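Local coordinates for protein toll (Drosophila melanogaster, PDB 4LXR) that serves as the cell-surface receptor for the cleaved cytokine spaetzle C-106, switching on Toll signalling in dorsal-ventral patterning of the embryo and in antifungal defence, at residues A[173-178]-A[194-199]; A[208-213]-A[232-237]; A[212-217]-A[239-244]. All blocks are in the same frame, centred on the assembly; numbering follows the deposited sequence.

Contact 1: A[173-178]-A[194-199]; sequences ESIEFG and PKLKQL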
loop_
_atom_site.group_PDB
_atom_site.type_symbol
_atom_site.label_atom_id
_atom_site.label_comp_id
_atom_site.label_asym_id
_atom_site.label_seq_id
_atom_site.Cartn_x
_atom_site.Cartn_y
_atom_site.Cartn_z
ATOM N N GLU A 173 -7.084 33.506 25.781
ATOM C CA GLU A 173 -6.014 33.334 24.814
ATOM C C GLU A 173 -6.470 32.664 23.531
ATOM O O GLU A 173 -5.855 32.871 22.471
ATOM C CB GLU A 173 -4.839 32.577 25.437
ATOM C CG GLU A 173 -4.240 33.320 26.648
ATOM C CD GLU A 173 -2.860 32.787 27.037
ATOM O OE1 GLU A 173 -2.031 32.522 26.137
ATOM O OE2 GLU A 173 -2.605 32.626 28.240
ATOM N N SER A 174 -7.548 31.882 23.622
ATOM C CA SER A 174 -8.108 31.202 22.460
ATOM C C SER A 174 -9.614 31.291 22.429
ATOM O O SER A 174 -10.275 31.055 23.436
ATOM C CB SER A 174 -7.712 29.707 22.441
ATOM O OG SER A 174 -6.352 29.574 22.829
ATOM N N ILE A 175 -10.134 31.603 21.247
ATOM C CA ILE A 175 -11.555 31.639 20.983
ATOM C C ILE A 175 -11.812 30.629 19.893
ATOM O O ILE A 175 -11.162 30.655 18.846
ATOM C CB ILE A 175 -12.007 33.013 20.449
ATOM C CG1 ILE A 175 -12.244 33.972 21.610
ATOM C CG2 ILE A 175 -13.292 32.871 19.618
ATOM C CD1 ILE A 175 -12.344 35.472 21.192
ATOM N N GLU A 176 -12.757 29.736 20.147
ATOM C CA GLU A 176 -13.178 28.791 19.146
ATOM C C GLU A 176 -14.671 29.027 18.923
ATOM O O GLU A 176 -15.501 28.542 19.696
ATOM C CB GLU A 176 -12.888 27.345 19.607
ATOM C CG GLU A 176 -13.412 26.243 18.631
ATOM C CD GLU A 176 -12.925 26.457 17.196
ATOM O OE1 GLU A 176 -11.926 25.803 16.790
ATOM O OE2 GLU A 176 -13.525 27.297 16.477
ATOM N N PHE A 177 -15.003 29.807 17.892
ATOM C CA PHE A 177 -16.411 30.051 17.527
ATOM C C PHE A 177 -16.725 29.430 16.186
ATOM O O PHE A 177 -17.700 29.809 15.533
ATOM C CB PHE A 177 -16.726 31.555 17.462
ATOM C CG PHE A 177 -16.746 32.233 18.807
ATOM C CD1 PHE A 177 -16.817 31.475 19.979
ATOM C CD2 PHE A 177 -16.704 33.626 18.904
ATOM C CE1 PHE A 177 -16.833 32.090 21.247
ATOM C CE2 PHE A 177 -16.702 34.267 20.173
ATOM C CZ PHE A 177 -16.794 33.492 21.348
ATOM N N GLY A 178 -15.880 28.488 15.766
ATOM C CA GLY A 178 -16.081 27.807 14.507
ATOM C C GLY A 178 -17.447 27.136 14.459
ATOM O O GLY A 178 -17.950 26.669 15.477
ATOM N N PRO A 194 -6.559 41.374 26.078
ATOM C CA PRO A 194 -5.242 41.846 25.628
ATOM C C PRO A 194 -4.225 40.708 25.470
ATOM O O PRO A 194 -3.153 40.953 24.934
ATOM C CB PRO A 194 -4.819 42.834 26.737
ATOM C CG PRO A 194 -5.532 42.348 27.981
ATOM C CD PRO A 194 -6.839 41.731 27.490
ATOM N N LYS A 195 -4.566 39.493 25.904
ATOM C CA LYS A 195 -3.697 38.328 25.695
ATOM C C LYS A 195 -4.194 37.407 24.582
ATOM O O LYS A 195 -3.605 36.357 24.356
ATOM C CB LYS A 195 -3.546 37.494 26.990
ATOM C CG LYS A 195 -3.005 38.277 28.194
ATOM C CD LYS A 195 -3.263 37.550 29.519
ATOM C CE LYS A 195 -2.537 36.222 29.561
ATOM N NZ LYS A 195 -2.467 35.632 30.929
ATOM N N LEU A 196 -5.259 37.788 23.879
ATOM C CA LEU A 196 -5.836 36.888 22.875
ATOM C C LEU A 196 -4.843 36.490 21.763
ATOM O O LEU A 196 -4.291 37.357 21.091
ATOM C CB LEU A 196 -7.096 37.492 22.258
ATOM C CG LEU A 196 -7.861 36.556 21.314
ATOM C CD1 LEU A 196 -8.390 35.298 22.034
ATOM C CD2 LEU A 196 -8.992 37.324 20.672
ATOM N N LYS A 197 -4.614 35.186 21.580
ATOM C CA LYS A 197 -3.663 34.725 20.556
ATOM C C LYS A 197 -4.318 33.991 19.393
ATOM O O LYS A 197 -3.915 34.163 18.244
ATOM C CB LYS A 197 -2.562 33.850 21.176
ATOM C CG LYS A 197 -1.746 34.565 22.253
ATOM C CD LYS A 197 -0.784 33.595 22.958
ATOM C CE LYS A 197 0.087 34.345 23.965
ATOM N NZ LYS A 197 -0.708 34.960 25.108
ATOM N N GLN A 198 -5.343 33.197 19.679
ATOM C CA GLN A 198 -5.974 32.383 18.636
ATOM C C GLN A 198 -7.440 32.752 18.434
ATOM O O GLN A 198 -8.252 32.709 19.371
ATOM C CB GLN A 198 -5.829 30.874 18.941
ATOM C CG GLN A 198 -6.318 29.961 17.813
ATOM C CD GLN A 198 -5.569 30.200 16.494
ATOM O OE1 GLN A 198 -4.341 30.329 16.487
ATOM N NE2 GLN A 198 -6.315 30.320 15.389
ATOM N N LEU A 199 -7.768 33.117 17.201
ATOM C CA LEU A 199 -9.106 33.537 16.851
ATOM C C LEU A 199 -9.654 32.606 15.781
ATOM O O LEU A 199 -9.358 32.777 14.598
ATOM C CB LEU A 199 -9.072 34.992 16.347
ATOM C CG LEU A 199 -10.429 35.648 16.041
ATOM C CD1 LEU A 199 -11.388 35.451 17.203
ATOM C CD2 LEU A 199 -10.260 37.152 15.738
HETATM O O HOH W 1 -4.228 33.709 30.050
#

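Contact 2: A[208-213]-A[232-237]; sequences NLTKHD and QLPHDV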
loop_
_atom_site.group_PDB
_atom_site.type_symbol
_atom_site.label_atom_id
_atom_site.label_comp_id
_atom_site.label_asym_id
_atom_site.label_seq_id
_atom_site.Cartn_x
_atom_site.Cartn_y
_atom_site.Cartn_z
ATOM N N ASN A 208 -18.381 40.208 5.311
ATOM C CA ASN A 208 -18.181 41.658 5.319
ATOM C C ASN A 208 -17.033 42.107 6.220
ATOM O O ASN A 208 -17.119 43.140 6.859
ATOM C CB ASN A 208 -19.475 42.375 5.723
ATOM C CG ASN A 208 -20.590 42.207 4.689
ATOM O OD1 ASN A 208 -21.577 41.502 4.930
ATOM N ND2 ASN A 208 -20.437 42.857 3.535
ATOM N N LEU A 209 -15.966 41.323 6.277
ATOM C CA LEU A 209 -14.827 41.661 7.110
ATOM C C LEU A 209 -14.118 42.878 6.534
ATOM O O LEU A 209 -13.890 42.959 5.324
ATOM C CB LEU A 209 -13.856 40.475 7.210
ATOM C CG LEU A 209 -14.325 39.254 7.985
ATOM C CD1 LEU A 209 -13.269 38.158 7.865
ATOM C CD2 LEU A 209 -14.616 39.583 9.467
ATOM N N THR A 210 -13.827 43.840 7.407
ATOM C CA THR A 210 -13.054 45.022 7.059
ATOM C C THR A 210 -11.998 45.258 8.138
ATOM O O THR A 210 -12.049 44.656 9.229
ATOM C CB THR A 210 -13.943 46.302 6.917
ATOM O OG1 THR A 210 -14.738 46.474 8.100
ATOM C CG2 THR A 210 -14.870 46.193 5.720
ATOM N N LYS A 211 -11.053 46.138 7.820
ATOM C CA LYS A 211 -9.915 46.458 8.679
ATOM C C LYS A 211 -10.331 46.807 10.108
ATOM O O LYS A 211 -9.758 46.303 11.074
ATOM C CB LYS A 211 -9.117 47.591 8.028
ATOM C CG LYS A 211 -8.181 48.359 8.923
ATOM C CD LYS A 211 -7.472 49.449 8.100
ATOM C CE LYS A 211 -6.754 50.460 8.992
ATOM N NZ LYS A 211 -5.814 51.352 8.240
ATOM N N HIS A 212 -11.366 47.622 10.241
ATOM C CA HIS A 212 -11.845 48.046 11.550
ATOM C C HIS A 212 -12.286 46.890 12.447
ATOM O O HIS A 212 -12.311 47.029 13.675
ATOM C CB HIS A 212 -12.993 49.057 11.396
ATOM C CG HIS A 212 -13.436 49.675 12.690
ATOM N ND1 HIS A 212 -12.644 50.542 13.414
ATOM C CD2 HIS A 212 -14.590 49.549 13.390
ATOM C CE1 HIS A 212 -13.293 50.925 14.499
ATOM N NE2 HIS A 212 -14.475 50.338 14.509
ATOM N N ASP A 213 -12.636 45.755 11.842
ATOM C CA ASP A 213 -13.089 44.595 12.601
ATOM C C ASP A 213 -12.001 44.096 13.563
ATOM O O ASP A 213 -12.299 43.530 14.624
ATOM C CB ASP A 213 -13.553 43.457 11.666
ATOM C CG ASP A 213 -14.946 43.694 11.073
ATOM O OD1 ASP A 213 -15.714 44.500 11.635
ATOM O OD2 ASP A 213 -15.286 43.052 10.051
ATOM N N GLN A 232 -14.622 38.133 -1.729
ATOM C CA GLN A 232 -13.602 39.164 -1.879
ATOM C C GLN A 232 -13.155 39.610 -0.491
ATOM O O GLN A 232 -13.927 39.549 0.461
ATOM C CB GLN A 232 -14.158 40.389 -2.644
ATOM C CG GLN A 232 -14.267 40.191 -4.140
ATOM C CD GLN A 232 -14.578 41.479 -4.902
ATOM O OE1 GLN A 232 -15.157 42.421 -4.352
ATOM N NE2 GLN A 232 -14.191 41.521 -6.177
ATOM N N LEU A 233 -11.913 40.059 -0.382
ATOM C CA LEU A 233 -11.435 40.706 0.835
ATOM C C LEU A 233 -10.849 42.052 0.458
ATOM O O LEU A 233 -10.143 42.154 -0.548
ATOM C CB LEU A 233 -10.369 39.848 1.535
ATOM C CG LEU A 233 -10.837 38.703 2.434
ATOM C CD1 LEU A 233 -9.641 37.974 2.983
ATOM C CD2 LEU A 233 -11.712 39.190 3.576
ATOM N N PRO A 234 -11.141 43.095 1.255
ATOM C CA PRO A 234 -10.453 44.369 1.005
ATOM C C PRO A 234 -8.955 44.193 1.266
ATOM O O PRO A 234 -8.585 43.385 2.119
ATOM C CB PRO A 234 -11.073 45.331 2.039
ATOM C CG PRO A 234 -12.274 44.612 2.609
ATOM C CD PRO A 234 -11.982 43.137 2.462
ATOM N N HIS A 235 -8.117 44.938 0.555
ATOM C CA HIS A 235 -6.670 44.782 0.647
ATOM C C HIS A 235 -6.095 45.075 2.038
ATOM O O HIS A 235 -5.001 44.616 2.379
ATOM C CB HIS A 235 -5.991 45.683 -0.379
ATOM C CG HIS A 235 -5.894 47.119 0.045
ATOM N ND1 HIS A 235 -4.866 47.597 0.828
ATOM C CD2 HIS A 235 -6.690 48.185 -0.221
ATOM C CE1 HIS A 235 -5.034 48.893 1.033
ATOM N NE2 HIS A 235 -6.137 49.273 0.411
ATOM N N ASP A 236 -6.824 45.851 2.831
ATOM C CA ASP A 236 -6.345 46.227 4.151
ATOM C C ASP A 236 -7.094 45.538 5.299
ATOM O O ASP A 236 -7.009 45.989 6.440
ATOM C CB ASP A 236 -6.388 47.767 4.321
ATOM C CG ASP A 236 -7.794 48.347 4.160
ATOM O OD1 ASP A 236 -8.773 47.578 4.057
ATOM O OD2 ASP A 236 -7.925 49.591 4.151
ATOM N N VAL A 237 -7.815 44.451 5.004
ATOM C CA VAL A 237 -8.617 43.770 6.023
ATOM C C VAL A 237 -7.814 43.334 7.250
ATOM O O VAL A 237 -8.349 43.289 8.362
ATOM C CB VAL A 237 -9.378 42.533 5.463
ATOM C CG1 VAL A 237 -8.408 41.442 4.979
ATOM C CG2 VAL A 237 -10.337 41.963 6.533
HETATM O O HOH W 2 -7.182 45.017 10.416
HETATM O O HOH W 3 -11.068 47.068 4.995
HETATM O O HOH W 4 -6.109 51.143 5.303
#

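Contact 3: A[212-217]-A[239-244]; sequences HDFEGA and AHLTNV. With NAG (2-acetamido-2-deoxy-beta-D-glucopyranose), chain J.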
loop_
_atom_site.group_PDB
_atom_site.type_symbol
_atom_site.label_atom_id
_atom_site.label_comp_id
_atom_site.label_asym_id
_atom_site.label_seq_id
_atom_site.Cartn_x
_atom_site.Cartn_y
_atom_site.Cartn_z
ATOM N N HIS A 212 -11.366 47.622 10.241
ATOM C CA HIS A 212 -11.845 48.046 11.550
ATOM C C HIS A 212 -12.286 46.890 12.447
ATOM O O HIS A 212 -12.311 47.029 13.675
ATOM C CB HIS A 212 -12.993 49.057 11.396
ATOM C CG HIS A 212 -13.436 49.675 12.690
ATOM N ND1 HIS A 212 -12.644 50.542 13.414
ATOM C CD2 HIS A 212 -14.590 49.549 13.390
ATOM C CE1 HIS A 212 -13.293 50.925 14.499
ATOM N NE2 HIS A 212 -14.475 50.338 14.509
ATOM N N ASP A 213 -12.636 45.755 11.842
ATOM C CA ASP A 213 -13.089 44.595 12.601
ATOM C C ASP A 213 -12.001 44.096 13.563
ATOM O O ASP A 213 -12.299 43.530 14.624
ATOM C CB ASP A 213 -13.553 43.457 11.666
ATOM C CG ASP A 213 -14.946 43.694 11.073
ATOM O OD1 ASP A 213 -15.714 44.500 11.635
ATOM O OD2 ASP A 213 -15.286 43.052 10.051
ATOM N N PHE A 214 -10.741 44.319 13.208
ATOM C CA PHE A 214 -9.645 43.811 14.028
ATOM C C PHE A 214 -8.885 44.920 14.750
ATOM O O PHE A 214 -7.748 44.732 15.178
ATOM C CB PHE A 214 -8.688 42.961 13.186
ATOM C CG PHE A 214 -9.373 41.846 12.455
ATOM C CD1 PHE A 214 -9.798 40.721 13.133
ATOM C CD2 PHE A 214 -9.609 41.935 11.097
ATOM C CE1 PHE A 214 -10.441 39.698 12.460
ATOM C CE2 PHE A 214 -10.243 40.906 10.419
ATOM C CZ PHE A 214 -10.666 39.799 11.100
ATOM N N GLU A 215 -9.521 46.075 14.901
ATOM C CA GLU A 215 -8.908 47.172 15.653
ATOM C C GLU A 215 -8.576 46.762 17.093
ATOM O O GLU A 215 -9.434 46.288 17.843
ATOM C CB GLU A 215 -9.820 48.396 15.644
ATOM C CG GLU A 215 -9.465 49.433 16.659
ATOM C CD GLU A 215 -10.504 50.529 16.715
ATOM O OE1 GLU A 215 -11.319 50.526 17.664
ATOM O OE2 GLU A 215 -10.512 51.382 15.800
ATOM N N GLY A 216 -7.321 46.944 17.474
ATOM C CA GLY A 216 -6.894 46.560 18.807
ATOM C C GLY A 216 -6.386 45.128 18.922
ATOM O O GLY A 216 -5.961 44.708 19.990
ATOM N N ALA A 217 -6.405 44.375 17.827
ATOM C CA ALA A 217 -6.053 42.948 17.893
ATOM C C ALA A 217 -4.564 42.653 17.678
ATOM O O ALA A 217 -4.216 41.688 17.013
ATOM C CB ALA A 217 -6.903 42.151 16.910
ATOM N N ALA A 239 -4.867 44.785 8.248
ATOM C CA ALA A 239 -3.912 45.837 8.607
ATOM C C ALA A 239 -3.582 45.927 10.093
ATOM O O ALA A 239 -2.455 46.248 10.458
ATOM C CB ALA A 239 -4.380 47.182 8.100
ATOM N N HIS A 240 -4.559 45.662 10.951
ATOM C CA HIS A 240 -4.327 45.806 12.387
ATOM C C HIS A 240 -3.709 44.561 13.031
ATOM O O HIS A 240 -3.228 44.619 14.157
ATOM C CB HIS A 240 -5.629 46.175 13.101
ATOM C CG HIS A 240 -6.067 47.581 12.849
ATOM N ND1 HIS A 240 -7.389 47.931 12.677
ATOM C CD2 HIS A 240 -5.358 48.729 12.751
ATOM C CE1 HIS A 240 -7.475 49.235 12.480
ATOM N NE2 HIS A 240 -6.256 49.742 12.519
ATOM N N LEU A 241 -3.734 43.440 12.316
ATOM C CA LEU A 241 -3.173 42.189 12.824
ATOM C C LEU A 241 -1.673 42.154 12.579
ATOM O O LEU A 241 -1.187 41.283 11.868
ATOM C CB LEU A 241 -3.840 40.991 12.140
ATOM C CG LEU A 241 -5.340 40.845 12.393
ATOM C CD1 LEU A 241 -5.980 39.782 11.498
ATOM C CD2 LEU A 241 -5.602 40.522 13.857
ATOM N N THR A 242 -0.939 43.097 13.164
ATOM C CA THR A 242 0.473 43.261 12.832
ATOM C C THR A 242 1.366 42.131 13.330
ATOM O O THR A 242 2.451 41.921 12.792
ATOM C CB THR A 242 1.030 44.609 13.323
ATOM O OG1 THR A 242 0.764 44.752 14.723
ATOM C CG2 THR A 242 0.378 45.753 12.561
ATOM N N ASN A 243 0.919 41.413 14.353
ATOM C CA ASN A 243 1.696 40.305 14.894
ATOM C C ASN A 243 1.211 38.914 14.459
ATOM O O ASN A 243 1.710 37.891 14.943
ATOM C CB ASN A 243 1.747 40.401 16.424
ATOM C CG ASN A 243 2.588 41.573 16.904
ATOM O OD1 ASN A 243 3.640 41.857 16.338
ATOM N ND2 ASN A 243 2.119 42.263 17.943
ATOM N N VAL A 244 0.235 38.866 13.559
ATOM C CA VAL A 244 -0.316 37.577 13.143
ATOM C C VAL A 244 0.749 36.698 12.452
ATOM O O VAL A 244 1.559 37.184 11.668
ATOM C CB VAL A 244 -1.585 37.740 12.271
ATOM C CG1 VAL A 244 -1.247 38.243 10.844
ATOM C CG2 VAL A 244 -2.359 36.441 12.225
HETATM C C1 NAG J . 2.878 43.464 18.201
HETATM C C2 NAG J . 4.265 43.423 18.831
HETATM C C3 NAG J . 4.678 44.812 19.296
HETATM C C4 NAG J . 4.648 45.761 18.104
HETATM C C5 NAG J . 3.256 45.753 17.472
HETATM C C6 NAG J . 3.172 46.596 16.222
HETATM C C7 NAG J . 5.117 41.381 19.856
HETATM C C8 NAG J . 5.080 40.468 21.042
HETATM N N2 NAG J . 4.331 42.458 19.920
HETATM O O3 NAG J . 5.983 44.760 19.859
HETATM O O4 NAG J . 5.005 47.085 18.488
HETATM O O5 NAG J . 2.877 44.415 17.101
HETATM O O6 NAG J . 1.851 47.073 16.010
HETATM O O7 NAG J . 5.831 41.152 18.882
HETATM O O HOH W 5 -1.611 40.628 15.381
#

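Contact 1: A[173-178]-A[194-199]
Glu-173 lies alongside Lys-197, the two side chains pointing the same way, and forms a salt bridge from OE1 to Lys-197 NZ at 3.0 Å. The ammonium meets OE1 from above the carboxylate plane, 66° out of it. On the other oxygen, a water bridges Glu-173 OE2 to Lys-195 NZ, which also bonds Asn-171. The backbone O of Glu-173 takes two donors, Lys-197 N at 2.8 Å and Gln-198 N at 2.9 Å. The parallel pairing then runs on through Ile-175 N to Gln-198 O, 2.9 Å. On the face of Ile-175 and Leu-199, Ile-175 turns CD1 to Leu-196 CD2 at 3.9 Å, while its CG2 lies 4.0 Å from Leu-199 CD1. CG of Leu-196 is anti to the backbone N (chi1 -173°), which brings Leu-196 CD1 within 3.5 Å of Glu-173 O. These are neighbouring strands of LRR 2 and LRR 3 in the solenoid of the Toll ectodomain. Ser-174 and Gln-198 share the opposite face. There Gln-198 NE2 bonds Asn-200 OD1 as well as Gln-62 of the spaetzle C-106 chain, and its OE1 bonds His-109 of that chain. The contact thus joins an apolar interior to a polar face that takes part in ligand binding, with a charged pair at the strand entry.

Contact 2: A[208-213]-A[232-237]
The loops of LRR 3 and LRR 4 that follow their strands stack here, Leu-209 and Lys-211 against Pro-234, Asp-236 and Val-237. Leu-209 CB touches Val-237 CG2 at 3.9 Å on the inner side. Leu-209 O rests 3.4 Å from Pro-234 CD. Further out, Lys-211 and Asp-236 cross at about a right angle, with Lys-211 CB 3.1 Å from the backbone O of Asp-236. Their charged ends do not meet directly. Such successive turns repeat coil after coil in a leucine-rich repeat solenoid, and in this pair water does much of the joining. One water links Lys-211 N to Asp-236 OD1, and another lies between Lys-211 NZ and OD2 of the same aspartate. A third water donates to two backbone oxygens, Lys-211 O and Val-237 O. With CG between its backbone N and carbonyl carbon (chi1 60°), Asp-236 can serve the first two waters, one with each oxygen. With an alanine in place of Asp-236, both of these waters would probably lose their acceptor, and Lys-211 its water-mediated charge partner. Val-237 is held in a type I turn that starts at Pro-234. Within 208-213, Asp-213 OD2 accepts from Thr-210 N at 3.1 Å, and Asp-213 also forms a salt bridge with Arg-187.

Contact 3: A[212-217]-A[239-244]
Leu-241 fits against Phe-214 and Ala-217 with both of its methyls. Leu-241 CD1 sits over one face of the Phe-214 ring, 4.2 Å from the centroid and 14° off the normal, a CH-pi contact. Leu-241 CD2 reaches Phe-214 CB at 4.0 Å and Ala-217 CB at 3.7 Å. CG of Leu-241 is anti to its carbonyl carbon (chi1 -63°), and from there the two branches divide between ring and alanine. On the opposite face of the phenylalanine ring lies CB of Asp-213, offset toward the rim, so the ring is held between the two.

Nearer the surface, His-240 lies against the backbone of the other segment. His-240 CB is 3.3 Å from Phe-214 O, and His-240 ND1 is 3.4 Å from Glu-215 CA. The imidazole meets that backbone obliquely. A probable hydrogen bond from His-240 ND1 to Lys-211 O helps to position it.

The next layer is made by turns. Phe-214 to Ala-217 form a type II turn, with Gly-216 at a positive phi. Leu-241 is the centre of an inverse gamma turn and begins a type I turn that ends at Val-244. A water joins these turns, donating to Ala-217 O and accepting from Asn-243 N at 2.8 Å. Beyond it, Asn-243 ND2 carries an N-linked N-acetylglucosamine, and Thr-242 OG1 is hydrogen-bonded to the sugar O6 at 2.9 Å. Asn-243 ND2 also bonds Thr-218 O, which probably helps to hold the glycan stem in place.

Inward, Phe-214, Leu-241 and Val-244 all touch Ile-223 of strand 222-224. Each loop here leads back toward the next strand of the solenoid. Aromatic and leucine side chains packed inward from successive loops are typical of the hydrophobic core of leucine-rich repeats.

Overall arrangement
All three contacts join consecutive coils of one solenoid. Contact 1 pairs the strands of LRR 2 and LRR 3, whereas contacts 2 and 3 stack the loops that follow the strands of LRR 3 and LRR 4. Contacts 1 and 3 are mainly buried; contact 2 is partly exposed. Direct backbone hydrogen bonds dominate the strand pair. Contact 2 relies largely on water bridges, beside a small apolar patch, while contact 3, further along the same loops, is mainly apolar with one bridging water. Contacts 2 and 3 share His-212 and Asp-213, and their centres are about 10 Å apart. Leu-199 of contact 1 also packs on Phe-214 of contact 3, continuing the interior. Spaetzle C-106 meets contact 1, while the glycan marks contact 3.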